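Local structure of AP endonuclease, family 2 (Brucella melitensis biovar Abortus, 3NGF) at residues 32-40 / 258-266; 64-74 / 102-113. The protein probably isomerises hydroxypyruvate as a manganese-binding TIM-barrel enzyme of the hyi family, which belongs to the AP endonuclease 2 sequence family. All coordinates share one frame; numbering follows the deposited sequence. Where two conformers were deposited one is given.

Contact 1 of 2, residues 32-40 / 258-266; sequences AAEAGFGGV and LAWFAPYRD
F261 and F37 reach each other through different first torsions: CG of F261 lies opposite the backbone N (chi1 -180°), which sends the ring straight at residues 35-37, whereas F37 has CG anti to the carbonyl carbon (chi1 -70°), which carries its ring back to lie face to face with that of F261. The result is an offset stack with centroids 4.0 Å apart and planes only 6° from parallel. The rim of F261 is occupied in its own plane by main chain, with CE2 3.5 Å from A35 O and CZ equally close to G36 O. L258 completes the apolar part, CD1 on A35 CB at 3.7 Å and CD2 at the edge of the F37 ring. In the TIM barrel this joins the turn between helix 25-34 and strand 39-41 to the C-terminal segment that follows the last strand, 243-246; F12 of strand 11-15 touches both phenylalanines. G36, with positive phi, is the first residue to leave helical angles, in a Schellman motif with F37 N bonded to A32 O and G36 N to A33 O. G36 O accepts from D266 N at 2.8 Å, in the carbonyl plane and on a lone pair. One guanidinium face of R265 lies over A35 O, which stands 3.4 Å above the plane, while NH2 makes a weak hydrogen bond of 3.2 Å to E34 O. The E34 carboxylate itself turns to R30, in a salt bridge.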
ATOM      1  N   ALA A  32     -16.520  -8.206  -1.811  1.00 12.44           N
ATOM      2  CA  ALA A  32     -15.471  -7.988  -2.789  1.00 12.24           C
ATOM      3  C   ALA A  32     -15.419  -9.136  -3.772  1.00 12.78           C
ATOM      4  O   ALA A  32     -15.349  -8.914  -4.969  1.00 12.94           O
ATOM      5  CB  ALA A  32     -14.076  -7.815  -2.084  1.00 10.81           C
ATOM      6  N   ALA A  33     -15.486 -10.366  -3.273  1.00 12.88           N
ATOM      7  CA  ALA A  33     -15.472 -11.538  -4.158  1.00 13.49           C
ATOM      8  C   ALA A  33     -16.717 -11.592  -5.076  1.00 15.24           C
ATOM      9  O   ALA A  33     -16.596 -11.894  -6.272  1.00 15.19           O
ATOM     10  CB  ALA A  33     -15.338 -12.828  -3.331  1.00 14.50           C
ATOM     11  N   GLU A  34     -17.893 -11.261  -4.536  1.00 15.09           N
ATOM     12  CA  GLU A  34     -19.141 -11.252  -5.339  1.00 17.82           C
ATOM     13  C   GLU A  34     -19.121 -10.139  -6.395  1.00 17.87           C
ATOM     14  O   GLU A  34     -19.774 -10.270  -7.434  1.00 18.65           O
ATOM     15  CB  GLU A  34     -20.376 -11.129  -4.438  1.00 17.96           C
ATOM     16  CG  GLU A  34     -20.681 -12.413  -3.629  1.00 20.49           C
ATOM     17  CD  GLU A  34     -21.864 -12.266  -2.681  1.00 22.69           C
ATOM     18  OE1 GLU A  34     -22.464 -11.165  -2.648  1.00 26.22           O
ATOM     19  OE2 GLU A  34     -22.203 -13.258  -1.981  1.00 21.03           O
ATOM     20  N   ALA A  35     -18.343  -9.078  -6.146  1.00 16.38           N
ATOM     21  CA  ALA A  35     -18.196  -7.962  -7.094  1.00 16.28           C
ATOM     22  C   ALA A  35     -17.152  -8.322  -8.155  1.00 16.30           C
ATOM     23  O   ALA A  35     -16.964  -7.586  -9.092  1.00 17.03           O
ATOM     24  CB  ALA A  35     -17.810  -6.645  -6.350  1.00 15.46           C
ATOM     25  N   GLY A  36     -16.491  -9.474  -7.997  1.00 15.57           N
ATOM     26  CA  GLY A  36     -15.542  -9.983  -8.973  1.00 15.42           C
ATOM     27  C   GLY A  36     -14.088  -9.632  -8.742  1.00 14.79           C
ATOM     28  O   GLY A  36     -13.272  -9.751  -9.660  1.00 15.55           O
ATOM     29  N   PHE A  37     -13.742  -9.191  -7.529  1.00 13.40           N
ATOM     30  CA  PHE A  37     -12.318  -9.014  -7.184  1.00 12.94           C
ATOM     31  C   PHE A  37     -11.722 -10.373  -6.811  1.00 13.20           C
ATOM     32  O   PHE A  37     -12.357 -11.156  -6.110  1.00 14.83           O
ATOM     33  CB  PHE A  37     -12.152  -8.032  -6.027  1.00 11.68           C
ATOM     34  CG  PHE A  37     -12.465  -6.605  -6.402  1.00 12.33           C
ATOM     35  CD1 PHE A  37     -11.499  -5.777  -6.979  1.00 12.83           C
ATOM     36  CD2 PHE A  37     -13.728  -6.099  -6.193  1.00 11.64           C
ATOM     37  CE1 PHE A  37     -11.802  -4.472  -7.340  1.00 13.44           C
ATOM     38  CE2 PHE A  37     -14.041  -4.783  -6.555  1.00 13.96           C
ATOM     39  CZ  PHE A  37     -13.074  -3.978  -7.127  1.00 14.36           C
ATOM     40  N   GLY A  38     -10.509 -10.633  -7.289  1.00 12.97           N
ATOM     41  CA  GLY A  38      -9.749 -11.837  -6.919  1.00 13.11           C
ATOM     42  C   GLY A  38      -8.732 -11.560  -5.827  1.00 12.06           C
ATOM     43  O   GLY A  38      -8.159 -12.497  -5.251  1.00 11.88           O
ATOM     44  N   GLY A  39      -8.493 -10.283  -5.545  1.00 11.28           N
ATOM     45  CA  GLY A  39      -7.530  -9.876  -4.524  1.00 11.69           C
ATOM     46  C   GLY A  39      -8.070  -8.771  -3.653  1.00 11.17           C
ATOM     47  O   GLY A  39      -8.955  -8.004  -4.077  1.00 10.84           O
ATOM     48  N   VAL A  40      -7.550  -8.691  -2.422  1.00 10.90           N
ATOM     49  CA  VAL A  40      -7.904  -7.619  -1.509  1.00 10.41           C
ATOM     50  C   VAL A  40      -6.653  -7.065  -0.807  1.00  9.96           C
ATOM     51  O   VAL A  40      -5.617  -7.737  -0.713  1.00  9.83           O
ATOM     52  CB  VAL A  40      -8.933  -8.051  -0.445  1.00 10.70           C
ATOM     53  CG1 VAL A  40     -10.269  -8.434  -1.098  1.00  8.89           C
ATOM     54  CG2 VAL A  40      -8.394  -9.206   0.402  1.00 10.90           C
ATOM     55  N   LEU A 258     -19.053   0.659  -9.411  1.00 18.07           N
ATOM     56  CA  LEU A 258     -18.137  -0.297 -10.033  1.00 16.78           C
ATOM     57  C   LEU A 258     -18.243  -0.492 -11.561  1.00 17.99           C
ATOM     58  O   LEU A 258     -17.649  -1.417 -12.095  1.00 17.25           O
ATOM     59  CB  LEU A 258     -18.248  -1.638  -9.305  1.00 16.66           C
ATOM     60  CG  LEU A 258     -17.677  -1.656  -7.891  1.00 15.69           C
ATOM     61  CD1 LEU A 258     -17.899  -3.022  -7.246  1.00 18.22           C
ATOM     62  CD2 LEU A 258     -16.177  -1.285  -7.872  1.00 14.43           C
ATOM     63  N   ALA A 259     -18.940   0.398 -12.287  1.00 19.50           N
ATOM     64  CA  ALA A 259     -18.963   0.298 -13.752  1.00 21.19           C
ATOM     65  C   ALA A 259     -17.551   0.328 -14.359  1.00 20.42           C
ATOM     66  O   ALA A 259     -17.278  -0.361 -15.336  1.00 20.49           O
ATOM     67  CB  ALA A 259     -19.860   1.419 -14.401  1.00 23.60           C
ATOM     68  N   TRP A 260     -16.643   1.105 -13.761  1.00 19.50           N
ATOM     69  CA  TRP A 260     -15.286   1.251 -14.285  1.00 19.63           C
ATOM     70  C   TRP A 260     -14.568  -0.085 -14.282  1.00 19.26           C
ATOM     71  O   TRP A 260     -13.698  -0.334 -15.120  1.00 19.01           O
ATOM     72  CB  TRP A 260     -14.474   2.272 -13.454  1.00 19.41           C
ATOM     73  CG  TRP A 260     -14.086   1.793 -12.101  1.00 17.44           C
ATOM     74  CD1 TRP A 260     -14.746   2.004 -10.937  1.00 15.79           C
ATOM     75  CD2 TRP A 260     -12.931   0.995 -11.770  1.00 16.40           C
ATOM     76  NE1 TRP A 260     -14.091   1.384  -9.895  1.00 15.30           N
ATOM     77  CE2 TRP A 260     -12.979   0.751 -10.384  1.00 16.26           C
ATOM     78  CE3 TRP A 260     -11.885   0.450 -12.520  1.00 18.42           C
ATOM     79  CZ2 TRP A 260     -12.016  -0.025  -9.724  1.00 16.43           C
ATOM     80  CZ3 TRP A 260     -10.920  -0.296 -11.873  1.00 18.34           C
ATOM     81  CH2 TRP A 260     -10.985  -0.521 -10.481  1.00 16.59           C
ATOM     82  N   PHE A 261     -14.931  -0.927 -13.307  1.00 18.87           N
ATOM     83  CA  PHE A 261     -14.290  -2.229 -13.081  1.00 18.54           C
ATOM     84  C   PHE A 261     -14.882  -3.338 -13.965  1.00 20.51           C
ATOM     85  O   PHE A 261     -14.291  -4.410 -14.081  1.00 20.27           O
ATOM     86  CB  PHE A 261     -14.436  -2.572 -11.600  1.00 17.37           C
ATOM     87  CG  PHE A 261     -13.828  -3.890 -11.187  1.00 17.30           C
ATOM     88  CD1 PHE A 261     -12.488  -4.162 -11.418  1.00 15.44           C
ATOM     89  CD2 PHE A 261     -14.596  -4.836 -10.512  1.00 16.81           C
ATOM     90  CE1 PHE A 261     -11.918  -5.372 -11.006  1.00 17.80           C
ATOM     91  CE2 PHE A 261     -14.032  -6.065 -10.091  1.00 16.49           C
ATOM     92  CZ  PHE A 261     -12.701  -6.336 -10.348  1.00 17.26           C
ATOM     93  N   ALA A 262     -16.050  -3.091 -14.570  1.00 22.60           N
ATOM     94  CA  ALA A 262     -16.756  -4.117 -15.375  1.00 26.31           C
ATOM     95  C   ALA A 262     -15.874  -4.881 -16.382  1.00 28.55           C
ATOM     96  O   ALA A 262     -15.949  -6.098 -16.441  1.00 30.59           O
ATOM     97  CB  ALA A 262     -17.985  -3.515 -16.077  1.00 27.54           C
ATOM     98  N   PRO A 263     -15.030  -4.179 -17.157  1.00 29.75           N
ATOM     99  CA  PRO A 263     -14.134  -4.855 -18.107  1.00 32.47           C
ATOM    100  C   PRO A 263     -13.094  -5.797 -17.491  1.00 33.21           C
ATOM    101  O   PRO A 263     -12.525  -6.624 -18.201  1.00 34.84           O
ATOM    102  CB  PRO A 263     -13.394  -3.687 -18.774  1.00 32.50           C
ATOM    103  CG  PRO A 263     -14.312  -2.516 -18.619  1.00 31.96           C
ATOM    104  CD  PRO A 263     -14.972  -2.713 -17.297  1.00 29.66           C
ATOM    105  N   TYR A 264     -12.834  -5.655 -16.193  1.00 32.44           N
ATOM    106  CA  TYR A 264     -11.712  -6.323 -15.547  1.00 33.34           C
ATOM    107  C   TYR A 264     -12.122  -7.410 -14.566  1.00 36.00           C
ATOM    108  O   TYR A 264     -11.255  -8.124 -14.056  1.00 37.10           O
ATOM    109  CB  TYR A 264     -10.874  -5.280 -14.802  1.00 31.10           C
ATOM    110  CG  TYR A 264     -10.410  -4.169 -15.697  1.00 29.96           C
ATOM    111  CD1 TYR A 264      -9.409  -4.394 -16.635  1.00 29.71           C
ATOM    112  CD2 TYR A 264     -10.985  -2.902 -15.633  1.00 26.91           C
ATOM    113  CE1 TYR A 264      -8.982  -3.392 -17.470  1.00 29.72           C
ATOM    114  CE2 TYR A 264     -10.564  -1.885 -16.475  1.00 28.27           C
ATOM    115  CZ  TYR A 264      -9.566  -2.145 -17.389  1.00 28.72           C
ATOM    116  OH  TYR A 264      -9.124  -1.165 -18.212  1.00 30.19           O
ATOM    117  N   ARG A 265     -13.420  -7.533 -14.288  1.00 38.42           N
ATOM    118  CA  ARG A 265     -13.872  -8.351 -13.162  1.00 41.43           C
ATOM    119  C   ARG A 265     -13.730  -9.859 -13.396  1.00 46.94           C
ATOM    120  O   ARG A 265     -13.753 -10.330 -14.534  1.00 49.01           O
ATOM    121  CB  ARG A 265     -15.293  -7.972 -12.715  1.00 41.05           C
ATOM    122  CG  ARG A 265     -16.389  -8.089 -13.755  1.00 43.37           C
ATOM    123  CD  ARG A 265     -17.741  -7.883 -13.106  1.00 43.96           C
ATOM    124  NE  ARG A 265     -18.067  -9.007 -12.226  1.00 47.14           N
ATOM    125  CZ  ARG A 265     -19.100  -9.052 -11.384  1.00 48.08           C
ATOM    126  NH1 ARG A 265     -19.940  -8.019 -11.276  1.00 47.69           N
ATOM    127  NH2 ARG A 265     -19.289 -10.137 -10.638  1.00 49.17           N
ATOM    128  N   ASP A 266     -13.601 -10.582 -12.279  1.00 33.50           N
ATOM    129  CA  ASP A 266     -13.204 -12.005 -12.202  1.00 35.73           C
ATOM    130  C   ASP A 266     -11.678 -12.142 -12.179  1.00 37.07           C
ATOM    131  O   ASP A 266     -11.062 -12.136 -11.086  1.00 38.76           O
ATOM    132  CB  ASP A 266     -13.827 -12.871 -13.305  1.00 36.89           C
ATOM    133  CG  ASP A 266     -15.354 -12.894 -13.244  1.00 38.74           C
ATOM    134  OD1 ASP A 266     -15.948 -12.161 -12.411  1.00 40.13           O
ATOM    135  OD2 ASP A 266     -15.975 -13.655 -14.035  1.00 43.89           O
TER

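Contact 2 of 2, residues 64-74 / 102-113; sequences QVLFNMPPGDW and ALALDCRTLHAM
F67 and L110 lie side by side and point the same way, so that L110 CD2 sits over one face of the F67 ring, 3.6 Å from its centroid and 17° off the normal, a CH-pi contact. A102 N meets the edge of that ring, at 3.5 Å from CZ, and C107 SG approaches obliquely. With chi1 at 60°, F67 CG stands between its backbone N and carbonyl carbon, and the ring lies toward the end of helix 88-104. N68 and H111 are side by side, but amide and imidazole planes are 82° apart; H111 ND1 gives N68 OD1 only a weak bond of 3.2 Å. M113 CG packs over a face of the imidazole, and M113 SD lies at the W74 edge, 4.0 Å from CZ3, a Met-aromatic contact. H111 N bonds to F67 O at 3.0 Å and M69 N to H111 O at 2.9 Å, whereas F67 N and T109 O are buried without a hydrogen-bond partner, with L66 CA-H against T109 O. Water bridges Q64 N to L105 O and V65 O to T109 OG1. Strand, helix and neighbouring parallel strand form the beta-alpha-beta unit of a TIM barrel, here with H111 beside the manganese ligand E150.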
ATOM      1  N   GLN A  64      -4.535 -12.175  -0.574  1.00 10.62           N
ATOM      2  CA  GLN A  64      -4.156 -11.013   0.219  1.00  9.93           C
ATOM      3  C   GLN A  64      -2.950 -10.362  -0.450  1.00 10.20           C
ATOM      4  O   GLN A  64      -1.868 -10.959  -0.505  1.00 10.79           O
ATOM      5  CB  GLN A  64      -3.790 -11.407   1.655  1.00 10.69           C
ATOM      6  CG  GLN A  64      -3.530 -10.176   2.555  1.00 10.03           C
ATOM      7  CD  GLN A  64      -4.792  -9.375   2.854  1.00 14.13           C
ATOM      8  OE1 GLN A  64      -5.831  -9.960   3.135  1.00 13.15           O
ATOM      9  NE2 GLN A  64      -4.692  -8.024   2.857  1.00 10.44           N
ATOM     10  N   VAL A  65      -3.150  -9.170  -1.006  1.00  9.85           N
ATOM     11  CA  VAL A  65      -2.114  -8.532  -1.836  1.00 10.05           C
ATOM     12  C   VAL A  65      -1.169  -7.661  -1.021  1.00  9.98           C
ATOM     13  O   VAL A  65       0.031  -7.565  -1.343  1.00 11.79           O
ATOM     14  CB  VAL A  65      -2.788  -7.723  -2.946  1.00 10.75           C
ATOM     15  CG1 VAL A  65      -1.804  -6.883  -3.703  1.00 15.08           C
ATOM     16  CG2 VAL A  65      -3.594  -8.709  -3.878  1.00  9.42           C
ATOM     17  N   LEU A  66      -1.686  -7.045   0.033  1.00 10.09           N
ATOM     18  CA  LEU A  66      -0.931  -6.030   0.785  1.00  9.99           C
ATOM     19  C   LEU A  66      -1.600  -5.775   2.122  1.00 10.13           C
ATOM     20  O   LEU A  66      -2.826  -5.820   2.228  1.00  9.56           O
ATOM     21  CB  LEU A  66      -0.880  -4.707  -0.014  1.00 11.56           C
ATOM     22  CG  LEU A  66      -0.201  -3.513   0.705  1.00 12.90           C
ATOM     23  CD1 LEU A  66       1.278  -3.642   0.560  1.00 17.33           C
ATOM     24  CD2 LEU A  66      -0.701  -2.163   0.168  1.00 17.05           C
ATOM     25  N   PHE A  67      -0.797  -5.506   3.147  1.00  8.75           N
ATOM     26  CA  PHE A  67      -1.254  -4.767   4.321  1.00  8.72           C
ATOM     27  C   PHE A  67      -0.060  -4.083   4.997  1.00  9.25           C
ATOM     28  O   PHE A  67       1.092  -4.198   4.532  1.00  9.23           O
ATOM     29  CB  PHE A  67      -2.087  -5.614   5.298  1.00  8.27           C
ATOM     30  CG  PHE A  67      -1.360  -6.816   5.862  1.00  7.46           C
ATOM     31  CD1 PHE A  67      -0.650  -6.702   7.068  1.00  8.85           C
ATOM     32  CD2 PHE A  67      -1.365  -8.029   5.185  1.00  9.59           C
ATOM     33  CE1 PHE A  67       0.031  -7.810   7.613  1.00 11.40           C
ATOM     34  CE2 PHE A  67      -0.724  -9.128   5.701  1.00  8.81           C
ATOM     35  CZ  PHE A  67      -0.021  -9.028   6.913  1.00  9.64           C
ATOM     36  N   ASN A  68      -0.351  -3.274   6.001  1.00  8.80           N
ATOM     37  CA  ASN A  68       0.696  -2.480   6.657  1.00  9.63           C
ATOM     38  C   ASN A  68       1.191  -3.138   7.920  1.00 10.15           C
ATOM     39  O   ASN A  68       0.434  -3.804   8.636  1.00 10.57           O
ATOM     40  CB  ASN A  68       0.184  -1.097   7.040  1.00  8.96           C
ATOM     41  CG  ASN A  68      -0.254  -0.272   5.874  1.00 12.34           C
ATOM     42  OD1 ASN A  68      -0.198  -0.699   4.731  1.00 13.80           O
ATOM     43  ND2 ASN A  68      -0.712   0.962   6.165  1.00 13.80           N
ATOM     44  N   MET A  69       2.457  -2.895   8.239  1.00 10.60           N
ATOM     45  CA  MET A  69       2.976  -3.233   9.557  1.00 10.72           C
ATOM     46  C   MET A  69       2.303  -2.352  10.639  1.00 11.04           C
ATOM     47  O   MET A  69       1.745  -1.296  10.323  1.00 10.37           O
ATOM     48  CB  MET A  69       4.496  -3.056   9.570  1.00 11.97           C
ATOM     49  CG  MET A  69       5.222  -3.880   8.512  1.00 11.13           C
ATOM     50  SD  MET A  69       6.986  -3.818   8.757  1.00 13.95           S
ATOM     51  CE  MET A  69       7.557  -5.081   7.599  1.00 14.44           C
ATOM     52  N   PRO A  70       2.355  -2.771  11.914  1.00 11.06           N
ATOM     53  CA  PRO A  70       1.721  -1.960  12.969  1.00 12.12           C
ATOM     54  C   PRO A  70       2.239  -0.508  12.923  1.00 12.25           C
ATOM     55  O   PRO A  70       3.447  -0.283  12.736  1.00 13.66           O
ATOM     56  CB  PRO A  70       2.136  -2.671  14.253  1.00 12.06           C
ATOM     57  CG  PRO A  70       2.375  -4.081  13.852  1.00 12.78           C
ATOM     58  CD  PRO A  70       2.880  -4.045  12.437  1.00 11.05           C
ATOM     59  N   PRO A  71       1.345   0.472  13.073  1.00 13.24           N
ATOM     60  CA  PRO A  71       1.717   1.884  12.904  1.00 13.52           C
ATOM     61  C   PRO A  71       2.126   2.645  14.177  1.00 14.18           C
ATOM     62  O   PRO A  71       2.493   3.823  14.094  1.00 13.09           O
ATOM     63  CB  PRO A  71       0.424   2.470  12.385  1.00 13.71           C
ATOM     64  CG  PRO A  71      -0.599   1.738  13.132  1.00 14.59           C
ATOM     65  CD  PRO A  71      -0.106   0.330  13.256  1.00 12.94           C
ATOM     66  N   GLY A  72       2.061   1.983  15.326  1.00 15.11           N
ATOM     67  CA  GLY A  72       2.160   2.665  16.628  1.00 17.19           C
ATOM     68  C   GLY A  72       0.774   3.056  17.122  1.00 18.59           C
ATOM     69  O   GLY A  72      -0.201   2.387  16.811  1.00 19.10           O
ATOM     70  N   ASP A  73       0.686   4.145  17.872  1.00 20.55           N
ATOM     71  CA  ASP A  73      -0.576   4.595  18.465  1.00 22.46           C
ATOM     72  C   ASP A  73      -1.348   5.480  17.475  1.00 22.50           C
ATOM     73  O   ASP A  73      -1.207   6.695  17.493  1.00 22.73           O
ATOM     74  CB  ASP A  73      -0.276   5.372  19.755  1.00 23.09           C
ATOM     75  CG  ASP A  73      -1.508   5.671  20.590  1.00 26.90           C
ATOM     76  OD1 ASP A  73      -2.658   5.450  20.137  1.00 26.35           O
ATOM     77  OD2 ASP A  73      -1.301   6.147  21.735  1.00 30.07           O
ATOM     78  N   TRP A  74      -2.151   4.856  16.622  1.00 23.78           N
ATOM     79  CA  TRP A  74      -2.899   5.568  15.559  1.00 24.89           C
ATOM     80  C   TRP A  74      -3.863   6.612  16.114  1.00 26.62           C
ATOM     81  O   TRP A  74      -3.909   7.759  15.634  1.00 27.28           O
ATOM     82  CB  TRP A  74      -3.670   4.582  14.698  1.00 24.76           C
ATOM     83  CG  TRP A  74      -4.233   5.199  13.425  1.00 27.36           C
ATOM     84  CD1 TRP A  74      -5.447   5.822  13.280  1.00 30.41           C
ATOM     85  CD2 TRP A  74      -3.599   5.258  12.139  1.00 27.59           C
ATOM     86  NE1 TRP A  74      -5.605   6.255  11.984  1.00 30.67           N
ATOM     87  CE2 TRP A  74      -4.490   5.927  11.264  1.00 28.99           C
ATOM     88  CE3 TRP A  74      -2.366   4.824  11.644  1.00 25.18           C
ATOM     89  CZ2 TRP A  74      -4.181   6.168   9.921  1.00 29.42           C
ATOM     90  CZ3 TRP A  74      -2.068   5.049  10.310  1.00 25.63           C
ATOM     91  CH2 TRP A  74      -2.973   5.711   9.459  1.00 27.82           C
ATOM     92  N   ALA A 102       1.399 -12.091   7.904  1.00 10.05           N
ATOM     93  CA  ALA A 102       1.761 -12.324   6.492  1.00 10.25           C
ATOM     94  C   ALA A 102       1.858 -13.808   6.159  1.00 10.92           C
ATOM     95  O   ALA A 102       1.367 -14.239   5.126  1.00 10.65           O
ATOM     96  CB  ALA A 102       3.074 -11.619   6.129  1.00  9.64           C
ATOM     97  N   LEU A 103       2.437 -14.606   7.050  1.00 11.09           N
ATOM     98  CA  LEU A 103       2.485 -16.044   6.799  1.00 11.74           C
ATOM     99  C   LEU A 103       1.083 -16.672   6.852  1.00 11.99           C
ATOM    100  O   LEU A 103       0.730 -17.474   5.974  1.00 12.27           O
ATOM    101  CB  LEU A 103       3.472 -16.705   7.769  1.00 12.01           C
ATOM    102  CG  LEU A 103       4.934 -16.257   7.602  1.00 13.28           C
ATOM    103  CD1 LEU A 103       5.847 -16.824   8.721  1.00 14.01           C
ATOM    104  CD2 LEU A 103       5.481 -16.680   6.224  1.00 14.23           C
ATOM    105  N   ALA A 104       0.276 -16.295   7.839  1.00 11.56           N
ATOM    106  CA  ALA A 104      -1.099 -16.777   7.924  1.00 12.26           C
ATOM    107  C   ALA A 104      -1.963 -16.492   6.699  1.00 12.33           C
ATOM    108  O   ALA A 104      -2.797 -17.321   6.297  1.00 12.06           O
ATOM    109  CB  ALA A 104      -1.783 -16.270   9.207  1.00 12.45           C
ATOM    110  N   LEU A 105      -1.780 -15.306   6.115  1.00 12.04           N
ATOM    111  CA  LEU A 105      -2.556 -14.859   4.974  1.00 12.55           C
ATOM    112  C   LEU A 105      -1.882 -15.105   3.610  1.00 12.98           C
ATOM    113  O   LEU A 105      -2.431 -14.697   2.574  1.00 13.20           O
ATOM    114  CB  LEU A 105      -2.859 -13.356   5.116  1.00 12.17           C
ATOM    115  CG  LEU A 105      -3.477 -12.886   6.433  1.00 12.86           C
ATOM    116  CD1 LEU A 105      -3.917 -11.420   6.325  1.00 12.59           C
ATOM    117  CD2 LEU A 105      -4.601 -13.763   6.889  1.00 13.03           C
ATOM    118  N   ASP A 106      -0.732 -15.794   3.615  1.00 12.79           N
ATOM    119  CA  ASP A 106       0.115 -15.984   2.427  1.00 13.53           C
ATOM    120  C   ASP A 106       0.317 -14.661   1.639  1.00 12.68           C
ATOM    121  O   ASP A 106       0.182 -14.624   0.402  1.00 12.94           O
ATOM    122  CB  ASP A 106      -0.480 -17.080   1.549  1.00 15.16           C
ATOM    123  CG  ASP A 106       0.444 -17.519   0.410  1.00 18.76           C
ATOM    124  OD1 ASP A 106       1.679 -17.405   0.522  1.00 21.01           O
ATOM    125  OD2 ASP A 106      -0.095 -17.999  -0.622  1.00 24.66           O
ATOM    126  N   CYS A 107       0.628 -13.590   2.365  1.00 11.29           N
ATOM    127  CA  CYS A 107       0.809 -12.263   1.772  1.00 11.17           C
ATOM    128  C   CYS A 107       2.292 -12.056   1.565  1.00 11.91           C
ATOM    129  O   CYS A 107       3.096 -12.312   2.486  1.00 12.35           O
ATOM    130  CB  CYS A 107       0.250 -11.184   2.682  1.00 10.83           C
ATOM    131  SG  CYS A 107       0.341  -9.511   1.981  1.00 10.77           S
ATOM    132  N   ARG A 108       2.642 -11.625   0.352  0.50 11.72           N
ATOM    133  CA  ARG A 108       4.012 -11.485  -0.118  0.50 12.05           C
ATOM    134  C   ARG A 108       4.559 -10.044  -0.037  0.50 11.97           C
ATOM    135  O   ARG A 108       5.732  -9.808  -0.352  0.50 11.39           O
ATOM    136  CB  ARG A 108       4.089 -11.970  -1.575  0.50 12.96           C
ATOM    137  CG  ARG A 108       3.451 -13.358  -1.821  0.50 15.87           C
ATOM    138  CD  ARG A 108       4.134 -14.408  -0.971  0.50 18.33           C
ATOM    139  NE  ARG A 108       3.560 -15.751  -1.112  0.50 20.52           N
ATOM    140  CZ  ARG A 108       3.722 -16.543  -2.170  0.50 20.47           C
ATOM    141  NH1 ARG A 108       4.437 -16.149  -3.217  0.50 20.53           N
ATOM    142  NH2 ARG A 108       3.177 -17.749  -2.171  0.50 19.57           N
ATOM    143  N   THR A 109       3.723  -9.092   0.379  1.00 11.16           N
ATOM    144  CA  THR A 109       4.073  -7.655   0.310  1.00 11.88           C
ATOM    145  C   THR A 109       3.526  -6.903   1.525  1.00 10.91           C
ATOM    146  O   THR A 109       2.350  -7.012   1.830  1.00 10.86           O
ATOM    147  CB  THR A 109       3.540  -7.013  -0.995  1.00 12.70           C
ATOM    148  OG1 THR A 109       3.842  -7.852  -2.110  1.00 15.59           O
ATOM    149  CG2 THR A 109       4.138  -5.615  -1.204  1.00 14.78           C
ATOM    150  N   LEU A 110       4.393  -6.155   2.211  1.00  9.57           N
ATOM    151  CA  LEU A 110       4.027  -5.425   3.418  1.00  9.69           C
ATOM    152  C   LEU A 110       4.518  -3.996   3.294  1.00  8.73           C
ATOM    153  O   LEU A 110       5.656  -3.780   2.847  1.00 11.14           O
ATOM    154  CB  LEU A 110       4.658  -6.044   4.655  1.00  8.82           C
ATOM    155  CG  LEU A 110       4.232  -7.468   4.978  1.00 11.40           C
ATOM    156  CD1 LEU A 110       5.141  -8.051   6.080  1.00 10.41           C
ATOM    157  CD2 LEU A 110       2.779  -7.447   5.419  1.00 11.47           C
ATOM    158  N   HIS A 111       3.682  -3.042   3.682  1.00  8.71           N
ATOM    159  CA  HIS A 111       4.055  -1.636   3.742  1.00  8.12           C
ATOM    160  C   HIS A 111       4.505  -1.264   5.166  1.00  8.00           C
ATOM    161  O   HIS A 111       3.736  -1.400   6.126  1.00  9.46           O
ATOM    162  CB  HIS A 111       2.870  -0.781   3.275  1.00  9.00           C
ATOM    163  CG  HIS A 111       3.010   0.689   3.510  1.00  9.08           C
ATOM    164  ND1 HIS A 111       1.913   1.517   3.639  1.00 10.35           N
ATOM    165  CD2 HIS A 111       4.097   1.484   3.631  1.00  9.63           C
ATOM    166  CE1 HIS A 111       2.323   2.761   3.810  1.00 11.14           C
ATOM    167  NE2 HIS A 111       3.641   2.770   3.812  1.00  9.05           N
ATOM    168  N   ALA A 112       5.749  -0.823   5.300  1.00  9.37           N
ATOM    169  CA  ALA A 112       6.256  -0.301   6.573  1.00 10.18           C
ATOM    170  C   ALA A 112       6.146   1.220   6.585  1.00 10.47           C
ATOM    171  O   ALA A 112       6.868   1.894   5.846  1.00 10.52           O
ATOM    172  CB  ALA A 112       7.701  -0.731   6.767  1.00 10.11           C
ATOM    173  N   MET A 113       5.262   1.746   7.423  1.00 10.23           N
ATOM    174  CA  MET A 113       5.050   3.188   7.545  1.00 10.89           C
ATOM    175  C   MET A 113       6.218   3.866   8.281  1.00 10.93           C
ATOM    176  O   MET A 113       6.855   3.272   9.164  1.00 10.68           O
ATOM    177  CB  MET A 113       3.723   3.467   8.257  1.00 11.09           C
ATOM    178  CG  MET A 113       2.485   2.910   7.505  1.00 12.85           C
ATOM    179  SD  MET A 113       0.981   3.611   8.192  1.00 17.86           S
ATOM    180  CE  MET A 113       1.016   5.271   7.561  1.00 18.16           C
TER
HETATM  181  O   HOH W   1      -3.346 -14.770   0.007  1.00 12.73           O
HETATM  182  O   HOH W   2       0.518 -11.466  -1.740  1.00 13.68           O
HETATM  183  O   HOH W   3       1.569  -9.199  -2.953  1.00 25.84           O
HETATM  184  O   HOH W   4       3.800   0.614   9.605  1.00 14.17           O
HETATM  185  O   HOH W   5       5.887   1.608  11.290  1.00 11.65           O

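Contacts 1 and 2 meet in the barrel sheet, where strands 39-41 and 63-68 are neighbours: V40 O lies 2.9 Å from V65 N, a probable hydrogen bond. Their centres are about 22 Å apart. Contact 1 spans most of the chain, bringing its C-terminal segment to the second strand's approach, while contact 2 pairs the third and fourth strands within that span. Only contact 2 comes close to the metal, the H111 side chain being about 6 Å from the bound manganese and that of L66 about 4 Å from that of its ligand Q211. The F37 side chain of contact 1 stays about 11 Å from that of E247, a manganese ligand and predicted proton donor/acceptor.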